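Long-range contact in oligogalacturonate lyase (Vibrio parahaemolyticus RIMD 2210633, PDB 3C5M), which probably cleaves oligogalacturonides from pectin breakdown by lyase chemistry, using a manganese ion bound to its seven-bladed beta-propeller: residues Ile117-Trp130 / Thr167-Leu180. Sequence-based numbering, arbitrary orientation.
Sequences IYTVDEEWKGYGTW and TCRLIKVDIETGEL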
loop_
_atom_site.group_PDB
_atom_site.type_symbol
_atom_site.label_atom_id
_atom_site.label_comp_id
_atom_site.label_asym_id
_atom_site.label_seq_id
_atom_site.Cartn_x
_atom_site.Cartn_y
_atom_site.Cartn_z
ATOM N N ILE A 117 16.612 6.950 11.551
ATOM C CA ILE A 117 17.566 6.210 10.751
ATOM C C ILE A 117 18.028 6.947 9.497
ATOM O O ILE A 117 19.023 6.558 8.889
ATOM C CB ILE A 117 16.984 4.857 10.346
ATOM C CG1 ILE A 117 15.712 5.099 9.553
ATOM C CG2 ILE A 117 16.666 4.022 11.579
ATOM C CD1 ILE A 117 15.090 3.839 9.000
ATOM N N TYR A 118 17.318 7.998 9.096
ATOM C CA TYR A 118 17.725 8.764 7.919
ATOM C C TYR A 118 16.983 10.082 7.816
ATOM O O TYR A 118 15.796 10.144 8.097
ATOM C CB TYR A 118 17.507 7.952 6.641
ATOM C CG TYR A 118 17.620 8.764 5.365
ATOM C CD1 TYR A 118 16.515 8.964 4.543
ATOM C CD2 TYR A 118 18.830 9.346 4.990
ATOM C CE1 TYR A 118 16.606 9.729 3.373
ATOM C CE2 TYR A 118 18.940 10.110 3.822
ATOM C CZ TYR A 118 17.815 10.297 3.016
ATOM O OH TYR A 118 17.902 11.044 1.858
ATOM N N THR A 119 17.677 11.140 7.417
ATOM C CA THR A 119 17.035 12.444 7.292
ATOM C C THR A 119 17.312 13.052 5.923
ATOM O O THR A 119 18.423 13.492 5.658
ATOM C CB THR A 119 17.529 13.431 8.381
ATOM O OG1 THR A 119 17.194 12.939 9.687
ATOM C CG2 THR A 119 16.891 14.796 8.179
ATOM N N VAL A 120 16.298 13.089 5.062
ATOM C CA VAL A 120 16.442 13.639 3.714
ATOM C C VAL A 120 17.305 14.883 3.679
ATOM O O VAL A 120 17.219 15.728 4.563
ATOM C CB VAL A 120 15.069 13.974 3.091
ATOM C CG1 VAL A 120 14.328 14.982 3.955
ATOM C CG2 VAL A 120 15.255 14.507 1.687
ATOM N N ASP A 121 18.137 14.998 2.646
ATOM C CA ASP A 121 19.013 16.151 2.523
ATOM C C ASP A 121 18.324 17.380 1.945
ATOM O O ASP A 121 17.463 17.269 1.083
ATOM C CB ASP A 121 20.226 15.804 1.672
ATOM C CG ASP A 121 21.215 16.954 1.587
ATOM O OD1 ASP A 121 20.967 17.901 0.795
ATOM O OD2 ASP A 121 22.230 16.919 2.327
ATOM N N GLU A 122 18.734 18.552 2.423
ATOM C CA GLU A 122 18.183 19.837 1.993
ATOM C C GLU A 122 18.044 20.020 0.479
ATOM O O GLU A 122 17.267 20.856 0.021
ATOM C CB GLU A 122 19.042 20.969 2.572
ATOM C CG GLU A 122 18.411 21.690 3.756
ATOM C CD GLU A 122 17.532 22.865 3.322
ATOM O OE1 GLU A 122 16.674 22.683 2.422
ATOM O OE2 GLU A 122 17.703 23.971 3.887
ATOM N N GLU A 123 18.800 19.242 -0.287
ATOM C CA GLU A 123 18.775 19.311 -1.747
ATOM C C GLU A 123 17.614 18.527 -2.369
ATOM O O GLU A 123 17.179 18.820 -3.486
ATOM C CB GLU A 123 20.096 18.771 -2.317
ATOM C CG GLU A 123 21.306 19.682 -2.120
ATOM C CD GLU A 123 21.300 20.869 -3.071
ATOM O OE1 GLU A 123 22.195 21.735 -2.947
ATOM O OE2 GLU A 123 20.402 20.930 -3.944
ATOM N N TRP A 124 17.118 17.527 -1.644
ATOM C CA TRP A 124 16.045 16.701 -2.164
ATOM C C TRP A 124 14.735 16.739 -1.385
ATOM O O TRP A 124 14.637 17.329 -0.307
ATOM C CB TRP A 124 16.529 15.256 -2.298
ATOM C CG TRP A 124 17.798 15.127 -3.086
ATOM C CD1 TRP A 124 19.058 15.437 -2.661
ATOM C CD2 TRP A 124 17.936 14.663 -4.437
ATOM N NE1 TRP A 124 19.974 15.190 -3.662
ATOM C CE2 TRP A 124 19.312 14.715 -4.760
ATOM C CE3 TRP A 124 17.033 14.206 -5.404
ATOM C CZ2 TRP A 124 19.806 14.331 -6.004
ATOM C CZ3 TRP A 124 17.523 13.821 -6.651
ATOM C CH2 TRP A 124 18.902 13.887 -6.939
ATOM N N LYS A 125 13.720 16.107 -1.964
ATOM C CA LYS A 125 12.392 16.051 -1.369
ATOM C C LYS A 125 11.951 14.597 -1.414
ATOM O O LYS A 125 12.038 13.953 -2.452
ATOM C CB LYS A 125 11.433 16.918 -2.183
ATOM C CG LYS A 125 10.157 17.317 -1.465
ATOM C CD LYS A 125 10.429 18.369 -0.393
ATOM C CE LYS A 125 9.151 18.748 0.367
ATOM N NZ LYS A 125 8.037 19.151 -0.553
ATOM N N GLY A 126 11.495 14.074 -0.282
ATOM C CA GLY A 126 11.060 12.689 -0.237
ATOM C C GLY A 126 9.758 12.495 -0.989
ATOM O O GLY A 126 8.849 13.312 -0.872
ATOM N N TYR A 127 9.659 11.410 -1.752
ATOM C CA TYR A 127 8.463 11.118 -2.539
ATOM C C TYR A 127 8.142 9.618 -2.576
ATOM O O TYR A 127 9.012 8.774 -2.856
ATOM C CB TYR A 127 8.635 11.664 -3.963
ATOM C CG TYR A 127 7.512 11.294 -4.904
ATOM C CD1 TYR A 127 7.548 10.105 -5.638
ATOM C CD2 TYR A 127 6.397 12.118 -5.042
ATOM C CE1 TYR A 127 6.499 9.747 -6.484
ATOM C CE2 TYR A 127 5.342 11.767 -5.885
ATOM C CZ TYR A 127 5.402 10.580 -6.599
ATOM O OH TYR A 127 4.346 10.218 -7.404
ATOM N N GLY A 128 6.885 9.289 -2.301
ATOM C CA GLY A 128 6.481 7.895 -2.282
ATOM C C GLY A 128 6.573 7.312 -0.879
ATOM O O GLY A 128 6.647 8.047 0.110
ATOM N N THR A 129 6.587 5.985 -0.798
ATOM C CA THR A 129 6.655 5.251 0.469
ATOM C C THR A 129 7.894 4.340 0.566
ATOM O O THR A 129 8.189 3.585 -0.364
ATOM C CB THR A 129 5.412 4.354 0.611
ATOM O OG1 THR A 129 4.246 5.181 0.606
ATOM C CG2 THR A 129 5.466 3.525 1.885
ATOM N N TRP A 130 8.601 4.406 1.687
ATOM C CA TRP A 130 9.761 3.547 1.895
ATOM C C TRP A 130 9.318 2.087 2.005
ATOM O O TRP A 130 8.368 1.777 2.722
ATOM C CB TRP A 130 10.485 3.910 3.183
ATOM C CG TRP A 130 11.206 5.180 3.138
ATOM C CD1 TRP A 130 10.748 6.397 3.524
ATOM C CD2 TRP A 130 12.556 5.371 2.703
ATOM N NE1 TRP A 130 11.733 7.347 3.362
ATOM C CE2 TRP A 130 12.852 6.743 2.857
ATOM C CE3 TRP A 130 13.541 4.514 2.191
ATOM C CZ2 TRP A 130 14.100 7.279 2.526
ATOM C CZ3 TRP A 130 14.779 5.043 1.860
ATOM C CH2 TRP A 130 15.048 6.416 2.026
ATOM N N THR A 167 14.285 15.714 -12.174
ATOM C CA THR A 167 15.337 14.769 -11.851
ATOM C C THR A 167 15.017 14.083 -10.526
ATOM O O THR A 167 14.946 14.727 -9.471
ATOM C CB THR A 167 16.709 15.482 -11.765
ATOM O OG1 THR A 167 17.644 14.658 -11.058
ATOM C CG2 THR A 167 16.574 16.800 -11.047
ATOM N N CYS A 168 14.809 12.773 -10.603
ATOM C CA CYS A 168 14.478 11.947 -9.448
ATOM C C CYS A 168 15.506 10.846 -9.280
ATOM O O CYS A 168 16.112 10.397 -10.247
ATOM C CB CYS A 168 13.111 11.295 -9.643
ATOM S SG CYS A 168 11.746 12.437 -9.779
ATOM N N ARG A 169 15.694 10.397 -8.050
ATOM C CA ARG A 169 16.644 9.334 -7.801
ATOM C C ARG A 169 16.025 8.261 -6.916
ATOM O O ARG A 169 15.268 8.556 -5.995
ATOM C CB ARG A 169 17.901 9.884 -7.128
ATOM C CG ARG A 169 17.652 10.480 -5.753
ATOM C CD ARG A 169 18.949 10.945 -5.129
ATOM N NE ARG A 169 18.772 11.420 -3.761
ATOM C CZ ARG A 169 19.773 11.762 -2.954
ATOM N NH1 ARG A 169 21.031 11.686 -3.376
ATOM N NH2 ARG A 169 19.517 12.170 -1.718
ATOM N N LEU A 170 16.362 7.016 -7.220
ATOM C CA LEU A 170 15.893 5.863 -6.475
ATOM C C LEU A 170 17.041 5.497 -5.518
ATOM O O LEU A 170 18.046 4.931 -5.946
ATOM C CB LEU A 170 15.618 4.717 -7.448
ATOM C CG LEU A 170 14.766 3.543 -6.974
ATOM C CD1 LEU A 170 14.640 2.502 -8.083
ATOM C CD2 LEU A 170 15.391 2.926 -5.751
ATOM N N ILE A 171 16.898 5.826 -4.232
ATOM C CA ILE A 171 17.945 5.551 -3.252
ATOM C C ILE A 171 17.695 4.339 -2.371
ATOM O O ILE A 171 16.585 3.825 -2.282
ATOM C CB ILE A 171 18.191 6.757 -2.315
ATOM C CG1 ILE A 171 16.959 7.008 -1.447
ATOM C CG2 ILE A 171 18.548 7.988 -3.134
ATOM C CD1 ILE A 171 17.111 8.152 -0.459
ATOM N N LYS A 172 18.755 3.894 -1.714
ATOM C CA LYS A 172 18.703 2.749 -0.828
ATOM C C LYS A 172 19.444 3.160 0.434
ATOM O O LYS A 172 20.555 3.678 0.370
ATOM C CB LYS A 172 19.390 1.560 -1.492
ATOM C CG LYS A 172 19.597 0.366 -0.582
ATOM C CD LYS A 172 20.255 -0.788 -1.334
ATOM C CE LYS A 172 21.667 -0.441 -1.799
ATOM N NZ LYS A 172 22.604 -0.176 -0.663
ATOM N N VAL A 173 18.822 2.936 1.581
ATOM C CA VAL A 173 19.414 3.298 2.857
ATOM C C VAL A 173 19.649 2.051 3.699
ATOM O O VAL A 173 18.870 1.094 3.653
ATOM C CB VAL A 173 18.487 4.269 3.622
ATOM C CG1 VAL A 173 19.079 4.628 4.974
ATOM C CG2 VAL A 173 18.267 5.516 2.788
ATOM N N ASP A 174 20.730 2.074 4.466
ATOM C CA ASP A 174 21.084 0.956 5.324
ATOM C C ASP A 174 20.598 1.254 6.748
ATOM O O ASP A 174 21.004 2.249 7.358
ATOM C CB ASP A 174 22.607 0.751 5.278
ATOM C CG ASP A 174 23.053 -0.511 6.005
ATOM O OD1 ASP A 174 23.230 -0.463 7.249
ATOM O OD2 ASP A 174 23.214 -1.559 5.329
ATOM N N ILE A 175 19.718 0.400 7.266
ATOM C CA ILE A 175 19.174 0.592 8.608
ATOM C C ILE A 175 20.289 0.713 9.635
ATOM O O ILE A 175 20.249 1.589 10.491
ATOM C CB ILE A 175 18.271 -0.579 9.041
ATOM C CG1 ILE A 175 17.186 -0.832 7.993
ATOM C CG2 ILE A 175 17.640 -0.270 10.389
ATOM C CD1 ILE A 175 16.258 0.319 7.798
ATOM N N GLU A 176 21.280 -0.168 9.548
ATOM C CA GLU A 176 22.401 -0.156 10.485
ATOM C C GLU A 176 23.319 1.051 10.382
ATOM O O GLU A 176 23.534 1.751 11.364
ATOM C CB GLU A 176 23.237 -1.421 10.318
ATOM C CG GLU A 176 22.620 -2.654 10.942
ATOM C CD GLU A 176 22.561 -2.568 12.458
ATOM O OE1 GLU A 176 21.819 -1.708 12.986
ATOM O OE2 GLU A 176 23.266 -3.358 13.122
ATOM N N THR A 177 23.861 1.290 9.192
ATOM C CA THR A 177 24.781 2.405 8.978
ATOM C C THR A 177 24.088 3.755 8.806
ATOM O O THR A 177 24.551 4.765 9.335
ATOM C CB THR A 177 25.665 2.177 7.731
ATOM O OG1 THR A 177 24.913 2.474 6.547
ATOM C CG2 THR A 177 26.137 0.737 7.672
ATOM N N GLY A 178 22.990 3.769 8.057
ATOM C CA GLY A 178 22.275 5.008 7.824
ATOM C C GLY A 178 22.790 5.694 6.577
ATOM O O GLY A 178 22.375 6.807 6.247
ATOM N N GLU A 179 23.701 5.020 5.882
ATOM C CA GLU A 179 24.301 5.535 4.656
ATOM C C GLU A 179 23.397 5.317 3.444
ATOM O O GLU A 179 22.842 4.235 3.272
ATOM C CB GLU A 179 25.650 4.848 4.410
ATOM C CG GLU A 179 26.783 5.267 5.363
ATOM C CD GLU A 179 27.309 6.682 5.098
ATOM O OE1 GLU A 179 27.821 6.939 3.983
ATOM O OE2 GLU A 179 27.212 7.534 6.010
ATOM N N LEU A 180 23.250 6.339 2.603
ATOM C CA LEU A 180 22.409 6.207 1.415
ATOM C C LEU A 180 23.261 5.826 0.223
ATOM O O LEU A 180 24.455 6.093 0.190
ATOM C CB LEU A 180 21.660 7.505 1.098
ATOM C CG LEU A 180 22.470 8.683 0.565
ATOM C CD1 LEU A 180 21.522 9.821 0.222
ATOM C CD2 LEU A 180 23.513 9.135 1.603
#
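R169 NH2 forms a salt bridge with E143 OE1, while Y118 OH hydrogen-bonds to E143 OE2, so one carboxylate from strand 138-145 ties together side chains from both segments. The setting is a beta-propeller: 117-130 leaves the last strand of one blade and enters the first (124-132) of the next, where 168-174 is the third of four strands. The axes of 117-119 and 168-174 approach to 7.9 Å at 136°, too far apart for strand pairing, and I117 and Y118 reach between the blades. Within the second blade, R169 lies flat over W124, its guanidinium plane within 3° of the indole; CZ stands 3.5 Å from the centroid of the five-membered ring, a cation-pi contact, and CD sits 3.4 Å from that of the six-membered ring, a CH-pi contact. The extended run from CG to NE lets the arginine span both rings, while the E143 salt bridge restrains its far end. W124 closes the type I turn that begins at D121, where E123 N donates to D121 OD1 at 2.8 Å in an Asx turn. Farther along, V173 CG2 lies over one face of Y118, 4.3 Å from the ring centroid, and also meets W130 CH2. Y118 has CG anti to its backbone N (chi1 168°), directing the ring across the interface until OH approaches I171 CD1 at 3.8 Å. Beyond V173, the apolar seam finishes where I117 CD1 touches I175 CD1 at 3.9 Å.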